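Local coordinates for McyG protein (Microcystis aeruginosa PCC 7806, PDB 4R0M), which binds phenylalanyl-adenylate in its adenylation domain and probably activates an aromatic starter acid for transfer to its carrier domain in microcystin assembly, at residues Val217-Met222 with His266-Ser271; Thr35-Asp40 with Ile245-Glu250; Leu257-Leu262 with Ser279-Gln284. All blocks are in the same frame, centred on the assembly; numbering follows the deposited sequence.

Contact 1 (Val217-Met222 with His266-Ser271); sequences VTLNWM and HQVSIS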
loop_
_atom_site.group_PDB
_atom_site.type_symbol
_atom_site.label_atom_id
_atom_site.label_comp_id
_atom_site.label_asym_id
_atom_site.label_seq_id
_atom_site.Cartn_x
_atom_site.Cartn_y
_atom_site.Cartn_z
ATOM N N VAL A 217 11.639 -14.839 8.282
ATOM C CA VAL A 217 11.552 -14.918 6.830
ATOM C C VAL A 217 10.350 -14.087 6.384
ATOM O O VAL A 217 9.201 -14.444 6.650
ATOM C CB VAL A 217 11.423 -16.376 6.335
ATOM C CG1 VAL A 217 11.336 -16.416 4.816
ATOM C CG2 VAL A 217 12.594 -17.224 6.822
ATOM N N THR A 218 10.630 -12.960 5.733
ATOM C CA THR A 218 9.579 -12.073 5.239
ATOM C C THR A 218 9.265 -12.370 3.780
ATOM O O THR A 218 10.157 -12.724 3.007
ATOM C CB THR A 218 9.952 -10.580 5.381
ATOM O OG1 THR A 218 11.075 -10.277 4.546
ATOM C CG2 THR A 218 10.285 -10.228 6.828
ATOM N N LEU A 219 7.990 -12.236 3.416
ATOM C CA LEU A 219 7.555 -12.367 2.028
ATOM C C LEU A 219 6.645 -11.206 1.632
ATOM O O LEU A 219 5.611 -10.966 2.263
ATOM C CB LEU A 219 6.859 -13.715 1.787
ATOM C CG LEU A 219 6.354 -14.042 0.374
ATOM C CD1 LEU A 219 6.430 -15.533 0.095
ATOM C CD2 LEU A 219 4.937 -13.533 0.140
ATOM N N ASN A 220 7.047 -10.495 0.582
ATOM C CA ASN A 220 6.255 -9.417 0.015
ATOM C C ASN A 220 5.789 -9.753 -1.396
ATOM O O ASN A 220 6.556 -10.291 -2.200
ATOM C CB ASN A 220 7.057 -8.116 -0.016
ATOM C CG ASN A 220 6.328 -7.000 -0.741
ATOM O OD1 ASN A 220 5.291 -6.520 -0.289
ATOM N ND2 ASN A 220 6.867 -6.586 -1.879
ATOM N N TRP A 221 4.534 -9.433 -1.692
ATOM C CA TRP A 221 4.031 -9.558 -3.056
ATOM C C TRP A 221 3.348 -8.305 -3.543
ATOM O O TRP A 221 2.674 -8.313 -4.570
ATOM C CB TRP A 221 3.158 -10.799 -3.220
ATOM C CG TRP A 221 1.887 -10.795 -2.411
ATOM C CD1 TRP A 221 1.744 -11.033 -1.047
ATOM C CD2 TRP A 221 0.521 -10.571 -2.905
ATOM N NE1 TRP A 221 0.426 -10.958 -0.672
ATOM C CE2 TRP A 221 -0.360 -10.686 -1.738
ATOM C CE3 TRP A 221 -0.039 -10.282 -4.149
ATOM C CZ2 TRP A 221 -1.736 -10.523 -1.837
ATOM C CZ3 TRP A 221 -1.428 -10.120 -4.235
ATOM C CH2 TRP A 221 -2.253 -10.236 -3.108
HETATM N N MSE A 222 3.538 -7.201 -2.854
HETATM C CA MSE A 222 3.056 -5.911 -3.274
HETATM C C MSE A 222 4.078 -5.243 -4.107
HETATM O O MSE A 222 5.211 -5.572 -3.972
HETATM C CB MSE A 222 2.800 -5.028 -2.079
HETATM C CG MSE A 222 1.612 -5.440 -1.224
HETATM SE SE MSE A 222 -0.158 -5.544 -1.995
HETATM C CE MSE A 222 -0.283 -7.435 -2.103
ATOM N N HIS A 266 8.799 -21.780 1.800
ATOM C CA HIS A 266 9.916 -20.994 2.320
ATOM C C HIS A 266 9.863 -20.783 3.805
ATOM O O HIS A 266 10.682 -20.045 4.360
ATOM C CB HIS A 266 9.986 -19.652 1.606
ATOM C CG HIS A 266 10.455 -19.750 0.178
ATOM N ND1 HIS A 266 11.756 -19.756 -0.155
ATOM C CD2 HIS A 266 9.743 -19.849 -1.014
ATOM C CE1 HIS A 266 11.877 -19.852 -1.491
ATOM N NE2 HIS A 266 10.645 -19.909 -2.017
ATOM N N GLN A 267 8.905 -21.436 4.462
ATOM C CA GLN A 267 8.702 -21.302 5.906
ATOM C C GLN A 267 8.663 -19.831 6.327
ATOM O O GLN A 267 9.433 -19.385 7.182
ATOM C CB GLN A 267 9.759 -22.099 6.690
ATOM C CG GLN A 267 9.553 -23.609 6.650
ATOM C CD GLN A 267 8.275 -24.045 7.344
ATOM O OE1 GLN A 267 7.311 -24.452 6.697
ATOM N NE2 GLN A 267 8.256 -23.944 8.669
ATOM N N VAL A 268 7.750 -19.090 5.701
ATOM C CA VAL A 268 7.614 -17.649 5.895
ATOM C C VAL A 268 6.957 -17.342 7.238
ATOM O O VAL A 268 5.961 -17.965 7.609
ATOM C CB VAL A 268 6.826 -17.019 4.726
ATOM C CG1 VAL A 268 6.495 -15.557 4.992
ATOM C CG2 VAL A 268 7.611 -17.164 3.429
ATOM N N SER A 269 7.527 -16.383 7.962
ATOM C CA SER A 269 7.053 -16.023 9.297
ATOM C C SER A 269 6.343 -14.668 9.341
ATOM O O SER A 269 5.543 -14.416 10.244
ATOM C CB SER A 269 8.218 -16.031 10.292
ATOM O OG SER A 269 9.234 -15.123 9.896
ATOM N N ILE A 270 6.662 -13.802 8.379
ATOM C CA ILE A 270 6.093 -12.453 8.304
ATOM C C ILE A 270 5.646 -12.160 6.872
ATOM O O ILE A 270 6.433 -12.293 5.931
ATOM C CB ILE A 270 7.106 -11.365 8.744
ATOM C CG1 ILE A 270 7.628 -11.629 10.163
ATOM C CG2 ILE A 270 6.483 -9.974 8.649
ATOM C CD1 ILE A 270 8.849 -10.810 10.531
ATOM N N SER A 271 4.384 -11.765 6.713
ATOM C CA SER A 271 3.858 -11.367 5.405
ATOM C C SER A 271 2.739 -10.336 5.552
ATOM O O SER A 271 2.344 -9.997 6.670
ATOM C CB SER A 271 3.385 -12.586 4.603
ATOM O OG SER A 271 3.347 -12.282 3.218
#
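Leu-219 lies over Val-268, and the two side chains cross at about a right angle. From its root outward, Leu-219 CB rests 3.7 Å from Val-268 CG1, CD1 reaches 3.9 Å from Val-268 CG2, and the other branch, CD2, lies 3.7 Å from Ser-271 OG. That hydroxyl, placed by its torsion (chi1 -159°) beside the carbonyl carbon of its own residue, donates to Leu-219 O at 2.8 Å. On the opposite face of the sheet the side chains of Thr-218 and Ile-270 lie side by side, pointing the same way, with Thr-218 CG2 against Ile-270 CB. The backbones pair as neighbouring parallel strands, 217-220 and 270-273, in the large mixed sheet of the adenylation domain: Leu-219 N bonds to Ile-270 O at 3.0 Å, almost in line with the carbonyl. Two residues earlier, Val-217 O is gripped twice, by Ser-269 N at 2.9 Å in the carbonyl plane and by Ile-270 N tilted 33° from it. Ser-269 OG accepts from Val-217 N at 2.9 Å, a nearly straight bond (168°), and is also bonded to Glu-216 OE1. With an alanine here, Val-217 N and the Glu-216 carboxylate would probably both lose this hydroxyl as a partner. Val-217 CG1 meets His-266 O, while the imidazole NE2 of His-266 is bonded to Glu-43.

Contact 2 (Thr35-Asp40 with Ile245-Glu250); sequences TYIRND and IHVPME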
loop_
_atom_site.group_PDB
_atom_site.type_symbol
_atom_site.label_atom_id
_atom_site.label_comp_id
_atom_site.label_asym_id
_atom_site.label_seq_id
_atom_site.Cartn_x
_atom_site.Cartn_y
_atom_site.Cartn_z
ATOM N N THR A 35 15.614 -13.197 -1.861
ATOM C CA THR A 35 15.155 -14.191 -2.818
ATOM C C THR A 35 14.096 -13.554 -3.714
ATOM O O THR A 35 13.034 -13.143 -3.237
ATOM C CB THR A 35 14.566 -15.429 -2.108
ATOM O OG1 THR A 35 15.541 -15.976 -1.213
ATOM C CG2 THR A 35 14.155 -16.497 -3.121
ATOM N N TYR A 36 14.403 -13.453 -5.004
ATOM C CA TYR A 36 13.460 -12.930 -5.987
ATOM C C TYR A 36 12.719 -14.073 -6.663
ATOM O O TYR A 36 13.341 -14.953 -7.267
ATOM C CB TYR A 36 14.181 -12.116 -7.062
ATOM C CG TYR A 36 15.012 -10.961 -6.559
ATOM C CD1 TYR A 36 14.430 -9.728 -6.268
ATOM C CD2 TYR A 36 16.394 -11.090 -6.407
ATOM C CE1 TYR A 36 15.197 -8.661 -5.824
ATOM C CE2 TYR A 36 17.170 -10.030 -5.961
ATOM C CZ TYR A 36 16.568 -8.818 -5.672
ATOM O OH TYR A 36 17.338 -7.766 -5.231
ATOM N N ILE A 37 11.394 -14.061 -6.554
ATOM C CA ILE A 37 10.561 -14.977 -7.329
ATOM C C ILE A 37 10.253 -14.307 -8.666
ATOM O O ILE A 37 9.788 -13.170 -8.704
ATOM C CB ILE A 37 9.244 -15.341 -6.601
ATOM C CG1 ILE A 37 9.506 -15.777 -5.149
ATOM C CG2 ILE A 37 8.465 -16.402 -7.374
ATOM C CD1 ILE A 37 10.348 -17.026 -4.978
ATOM N N ARG A 38 10.539 -15.005 -9.759
ATOM C CA ARG A 38 10.238 -14.491 -11.091
ATOM C C ARG A 38 8.812 -14.860 -11.499
ATOM O O ARG A 38 8.153 -15.644 -10.811
ATOM C CB ARG A 38 11.257 -15.011 -12.108
ATOM C CG ARG A 38 12.567 -14.243 -12.090
ATOM C CD ARG A 38 13.640 -14.885 -12.955
ATOM N NE ARG A 38 14.185 -16.099 -12.347
ATOM C CZ ARG A 38 15.477 -16.422 -12.332
ATOM N NH1 ARG A 38 16.381 -15.617 -12.873
ATOM N NH2 ARG A 38 15.868 -17.551 -11.756
ATOM N N ASN A 39 8.343 -14.286 -12.607
ATOM C CA ASN A 39 6.994 -14.557 -13.121
ATOM C C ASN A 39 6.734 -16.028 -13.445
ATOM O O ASN A 39 5.619 -16.518 -13.257
ATOM C CB ASN A 39 6.687 -13.681 -14.338
ATOM C CG ASN A 39 6.267 -12.275 -13.954
ATOM O OD1 ASN A 39 5.166 -12.058 -13.442
ATOM N ND2 ASN A 39 7.142 -11.307 -14.212
ATOM N N ASP A 40 7.767 -16.727 -13.915
ATOM C CA ASP A 40 7.673 -18.161 -14.204
ATOM C C ASP A 40 7.907 -19.032 -12.963
ATOM O O ASP A 40 8.135 -20.239 -13.076
ATOM C CB ASP A 40 8.627 -18.555 -15.343
ATOM C CG ASP A 40 10.088 -18.245 -15.035
ATOM O OD1 ASP A 40 10.393 -17.721 -13.940
ATOM O OD2 ASP A 40 10.941 -18.527 -15.903
ATOM N N ILE A 245 11.825 -12.178 0.845
ATOM C CA ILE A 245 11.347 -12.696 -0.432
ATOM C C ILE A 245 10.430 -11.671 -1.093
ATOM O O ILE A 245 9.596 -11.050 -0.427
ATOM C CB ILE A 245 10.608 -14.040 -0.254
ATOM C CG1 ILE A 245 11.450 -15.002 0.595
ATOM C CG2 ILE A 245 10.288 -14.666 -1.606
ATOM C CD1 ILE A 245 10.654 -16.097 1.270
ATOM N N HIS A 246 10.602 -11.492 -2.401
ATOM C CA HIS A 246 9.770 -10.578 -3.175
ATOM C C HIS A 246 9.180 -11.246 -4.384
ATOM O O HIS A 246 9.901 -11.771 -5.240
ATOM C CB HIS A 246 10.547 -9.324 -3.547
ATOM C CG HIS A 246 10.882 -8.455 -2.362
ATOM N ND1 HIS A 246 10.011 -7.566 -1.849
ATOM C CD2 HIS A 246 12.029 -8.383 -1.573
ATOM C CE1 HIS A 246 10.571 -6.947 -0.797
ATOM N NE2 HIS A 246 11.806 -7.449 -0.627
ATOM N N VAL A 247 7.851 -11.230 -4.445
ATOM C CA VAL A 247 7.084 -11.877 -5.507
ATOM C C VAL A 247 6.329 -10.796 -6.281
ATOM O O VAL A 247 5.792 -9.873 -5.667
ATOM C CB VAL A 247 6.064 -12.884 -4.919
ATOM C CG1 VAL A 247 5.546 -13.833 -5.993
ATOM C CG2 VAL A 247 6.678 -13.675 -3.771
ATOM N N PRO A 248 6.287 -10.894 -7.628
ATOM C CA PRO A 248 5.489 -9.928 -8.395
ATOM C C PRO A 248 3.998 -10.123 -8.119
ATOM O O PRO A 248 3.530 -11.263 -8.038
ATOM C CB PRO A 248 5.815 -10.266 -9.859
ATOM C CG PRO A 248 7.014 -11.160 -9.817
ATOM C CD PRO A 248 6.935 -11.883 -8.508
HETATM N N MSE A 249 3.273 -9.017 -7.966
HETATM C CA MSE A 249 1.864 -9.042 -7.551
HETATM C C MSE A 249 1.005 -9.862 -8.474
HETATM O O MSE A 249 0.144 -10.615 -8.015
HETATM C CB MSE A 249 1.321 -7.617 -7.458
HETATM C CG MSE A 249 -0.055 -7.594 -6.792
HETATM SE SE MSE A 249 -0.700 -5.752 -6.525
HETATM C CE MSE A 249 -0.536 -5.074 -8.368
ATOM N N GLU A 250 1.237 -9.732 -9.779
ATOM C CA GLU A 250 0.431 -10.424 -10.784
ATOM C C GLU A 250 0.468 -11.952 -10.652
ATOM O O GLU A 250 -0.510 -12.624 -10.975
ATOM C CB GLU A 250 0.805 -9.974 -12.207
ATOM C CG GLU A 250 2.228 -10.309 -12.650
ATOM C CD GLU A 250 3.235 -9.197 -12.385
ATOM O OE1 GLU A 250 4.180 -9.067 -13.194
ATOM O OE2 GLU A 250 3.097 -8.457 -11.381
#
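Two backbone hydrogen bonds join Thr-35 and Ile-37 to His-246 as adjacent parallel strands: His-246 N donates to Thr-35 O at 3.1 Å, and Ile-37 N donates to His-246 O at 3.0 Å. A weaker CA-H...O contact, Ile-245 CA to Thr-35 O at 3.3 Å, backs the first. The apolar contacts centre on Ile-37. Ile-37 CG1, turned away from its own carbonyl carbon (chi1 -49°), lies 3.8 Å from Ile-245 CG2 and equally 3.8 Å from Val-247 CG2; Ile-37 and Val-247 run side by side, whereas Ile-37 and Ile-245 cross obliquely. Polar side chains leave from the Tyr-36 and His-246 face and find partners elsewhere: Tyr-36 OH with Gln-46, His-246 NE2 with Gln-244, and His-246 ND1 with Asn-220 ND2. Beyond the paired residues, Ile-37 O faces the Pro-248 ring, 3.1 Å from its CD. Because proline has no N-H to offer Ile-37 O, the strand pairing cannot continue through Pro-248; helix 249-254 follows.

Contact 3 (Leu257-Leu262 with Ser279-Gln284); sequences LQWLEL and SLINQQ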
loop_
_atom_site.group_PDB
_atom_site.type_symbol
_atom_site.label_atom_id
_atom_site.label_comp_id
_atom_site.label_asym_id
_atom_site.label_seq_id
_atom_site.Cartn_x
_atom_site.Cartn_y
_atom_site.Cartn_z
ATOM N N LEU A 257 -3.664 -18.818 -4.435
ATOM C CA LEU A 257 -3.163 -19.887 -3.568
ATOM C C LEU A 257 -1.641 -20.040 -3.588
ATOM O O LEU A 257 -1.067 -20.662 -2.690
ATOM C CB LEU A 257 -3.850 -21.223 -3.892
ATOM C CG LEU A 257 -5.334 -21.361 -3.528
ATOM C CD1 LEU A 257 -5.818 -22.778 -3.786
ATOM C CD2 LEU A 257 -5.605 -20.966 -2.082
ATOM N N GLN A 258 -0.997 -19.467 -4.604
ATOM C CA GLN A 258 0.465 -19.443 -4.684
ATOM C C GLN A 258 1.103 -18.715 -3.504
ATOM O O GLN A 258 2.237 -19.010 -3.127
ATOM C CB GLN A 258 0.934 -18.826 -6.005
ATOM C CG GLN A 258 1.033 -19.823 -7.147
ATOM C CD GLN A 258 1.996 -20.959 -6.847
ATOM O OE1 GLN A 258 1.586 -22.108 -6.689
ATOM N NE2 GLN A 258 3.283 -20.635 -6.747
ATOM N N TRP A 259 0.365 -17.768 -2.929
ATOM C CA TRP A 259 0.785 -17.071 -1.718
ATOM C C TRP A 259 0.924 -18.033 -0.571
ATOM O O TRP A 259 1.905 -17.979 0.170
ATOM C CB TRP A 259 -0.206 -15.961 -1.376
ATOM C CG TRP A 259 0.215 -15.065 -0.233
ATOM C CD1 TRP A 259 1.506 -14.828 0.237
ATOM C CD2 TRP A 259 -0.651 -14.217 0.601
ATOM N NE1 TRP A 259 1.493 -13.941 1.281
ATOM C CE2 TRP A 259 0.236 -13.532 1.550
ATOM C CE3 TRP A 259 -2.018 -13.974 0.662
ATOM C CZ2 TRP A 259 -0.248 -12.647 2.503
ATOM C CZ3 TRP A 259 -2.494 -13.080 1.629
ATOM C CH2 TRP A 259 -1.629 -12.435 2.528
ATOM N N LEU A 260 -0.056 -18.925 -0.431
ATOM C CA LEU A 260 -0.045 -19.963 0.599
ATOM C C LEU A 260 1.041 -21.004 0.334
ATOM O O LEU A 260 1.672 -21.508 1.267
ATOM C CB LEU A 260 -1.419 -20.637 0.684
ATOM C CG LEU A 260 -2.478 -20.121 1.672
ATOM C CD1 LEU A 260 -2.537 -18.601 1.772
ATOM C CD2 LEU A 260 -3.843 -20.688 1.309
ATOM N N GLU A 261 1.247 -21.314 -0.944
ATOM C CA GLU A 261 2.279 -22.248 -1.382
ATOM C C GLU A 261 3.674 -21.736 -1.012
ATOM O O GLU A 261 4.518 -22.498 -0.534
ATOM C CB GLU A 261 2.170 -22.469 -2.895
ATOM C CG GLU A 261 3.263 -23.340 -3.508
ATOM C CD GLU A 261 2.973 -24.831 -3.435
ATOM O OE1 GLU A 261 2.053 -25.249 -2.699
ATOM O OE2 GLU A 261 3.676 -25.598 -4.127
ATOM N N LEU A 262 3.898 -20.443 -1.233
ATOM C CA LEU A 262 5.196 -19.825 -0.970
ATOM C C LEU A 262 5.483 -19.655 0.522
ATOM O O LEU A 262 6.638 -19.747 0.944
ATOM C CB LEU A 262 5.320 -18.492 -1.710
ATOM C CG LEU A 262 5.481 -18.557 -3.236
ATOM C CD1 LEU A 262 5.156 -17.208 -3.860
ATOM C CD2 LEU A 262 6.870 -19.031 -3.649
ATOM N N SER A 279 -9.900 -11.718 1.202
ATOM C CA SER A 279 -11.153 -12.113 0.565
ATOM C C SER A 279 -10.921 -12.977 -0.674
ATOM O O SER A 279 -11.667 -13.927 -0.912
ATOM C CB SER A 279 -11.990 -10.880 0.210
ATOM O OG SER A 279 -13.235 -11.254 -0.352
ATOM N N LEU A 280 -9.888 -12.650 -1.453
ATOM C CA LEU A 280 -9.507 -13.449 -2.622
ATOM C C LEU A 280 -9.157 -14.888 -2.243
ATOM O O LEU A 280 -9.416 -15.818 -3.010
ATOM C CB LEU A 280 -8.329 -12.815 -3.369
ATOM C CG LEU A 280 -8.522 -11.518 -4.160
ATOM C CD1 LEU A 280 -7.168 -10.994 -4.615
ATOM C CD2 LEU A 280 -9.451 -11.713 -5.352
ATOM N N ILE A 281 -8.561 -15.059 -1.063
ATOM C CA ILE A 281 -8.275 -16.388 -0.520
ATOM C C ILE A 281 -9.580 -17.069 -0.106
ATOM O O ILE A 281 -9.795 -18.243 -0.413
ATOM C CB ILE A 281 -7.286 -16.323 0.672
ATOM C CG1 ILE A 281 -5.906 -15.815 0.218
ATOM C CG2 ILE A 281 -7.191 -17.669 1.390
ATOM C CD1 ILE A 281 -5.134 -16.746 -0.700
ATOM N N ASN A 282 -10.448 -16.319 0.576
ATOM C CA ASN A 282 -11.777 -16.805 0.956
ATOM C C ASN A 282 -12.596 -17.317 -0.230
ATOM O O ASN A 282 -13.380 -18.252 -0.082
ATOM C CB ASN A 282 -12.557 -15.725 1.719
ATOM C CG ASN A 282 -11.921 -15.373 3.055
ATOM O OD1 ASN A 282 -10.966 -16.015 3.497
ATOM N ND2 ASN A 282 -12.452 -14.344 3.706
ATOM N N GLN A 283 -12.393 -16.712 -1.402
ATOM C CA GLN A 283 -13.032 -17.160 -2.647
ATOM C C GLN A 283 -12.592 -18.568 -3.048
ATOM O O GLN A 283 -13.299 -19.262 -3.784
ATOM C CB GLN A 283 -12.736 -16.186 -3.797
ATOM C CG GLN A 283 -13.304 -14.784 -3.623
ATOM C CD GLN A 283 -14.815 -14.736 -3.747
ATOM O OE1 GLN A 283 -15.526 -14.691 -2.746
ATOM N NE2 GLN A 283 -15.312 -14.753 -4.981
ATOM N N GLN A 284 -11.422 -18.979 -2.562
ATOM C CA GLN A 284 -10.849 -20.285 -2.887
ATOM C C GLN A 284 -11.190 -21.351 -1.839
ATOM O O GLN A 284 -10.547 -22.400 -1.785
ATOM C CB GLN A 284 -9.328 -20.169 -3.045
ATOM C CG GLN A 284 -8.869 -19.147 -4.077
ATOM C CD GLN A 284 -8.975 -19.655 -5.504
ATOM O OE1 GLN A 284 -8.526 -20.758 -5.821
ATOM N NE2 GLN A 284 -9.559 -18.844 -6.375
#
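Ile-281 pushes its side chain toward Leu-260, Leu-257 and Trp-259, and the touching is done by its longer branch. CG1 stands beside the backbone N of Ile-281 (chi1 -65°), and the next torsion bends the chain again, which brings CD1 to 4.0 Å from Leu-260 CD1; the two side chains cross at a slant. Leu-257 reaches the same methyl less closely, with CD2 4.5 Å from Ile-281 CD1. The indole of Trp-259 swings out with CG opposite the backbone N (chi1 -173°) and offers its six-membered ring: CE3 lies 4.3 Å from Ile-281 CG1, an oblique approach. Its NE1 points elsewhere, to Ser-271 OG, and the ring also meets that of Trp-221, so the indole is held by a polar bond and by packing together.

Gln-284 closes the contact, its N bonded to Ile-281 O at 2.8 Å. Its side chain is bent at the second torsion (chi2 -79°). Gln-284 CB comes 3.9 Å from Leu-257 CD2 and Gln-284 OE1 comes 3.9 Å from Leu-257 CD1, so the leucine fork rests against both the root and the amide end of the glutamine. No hydrogen bond crosses between the segments; the contact is van der Waals throughout. Leu-260 also touches Leu-320 and Ile-281 touches Phe-316, both on helix 310-320, which adds a third helix to the same apolar cluster. Helices 258-265 and 275-282 flank strand 270-273 in sequence, and their packing on each other beside the sheet, with Trp-259 reaching Leu-219, belongs to the layered alpha/beta architecture of AMP-binding enzymes.

Contacts 1 and 2 lie about 11 Å apart, centre to centre, in one mixed sheet with strand order 33-37, 243-246, 217-220, 270-273. Bonds from Asn-220 and Thr-218 to Val-247 and Ile-245 join them, and their segments alternate along the chain. Contact 3 lies in the helical layer, about 14 Å from contact 1 and 15 Å from contact 2. Its helices bracket strand 270-273, so its segments alternate with those of contact 1; contact 2 closes before contact 3 opens. All three fall in the AMP-binding region; contact 2 alone joins segments more than 200 residues apart. The side chains of Ile-270, His-246 and Trp-259 lie about 9, 12 and 11 Å from the bound adenylate.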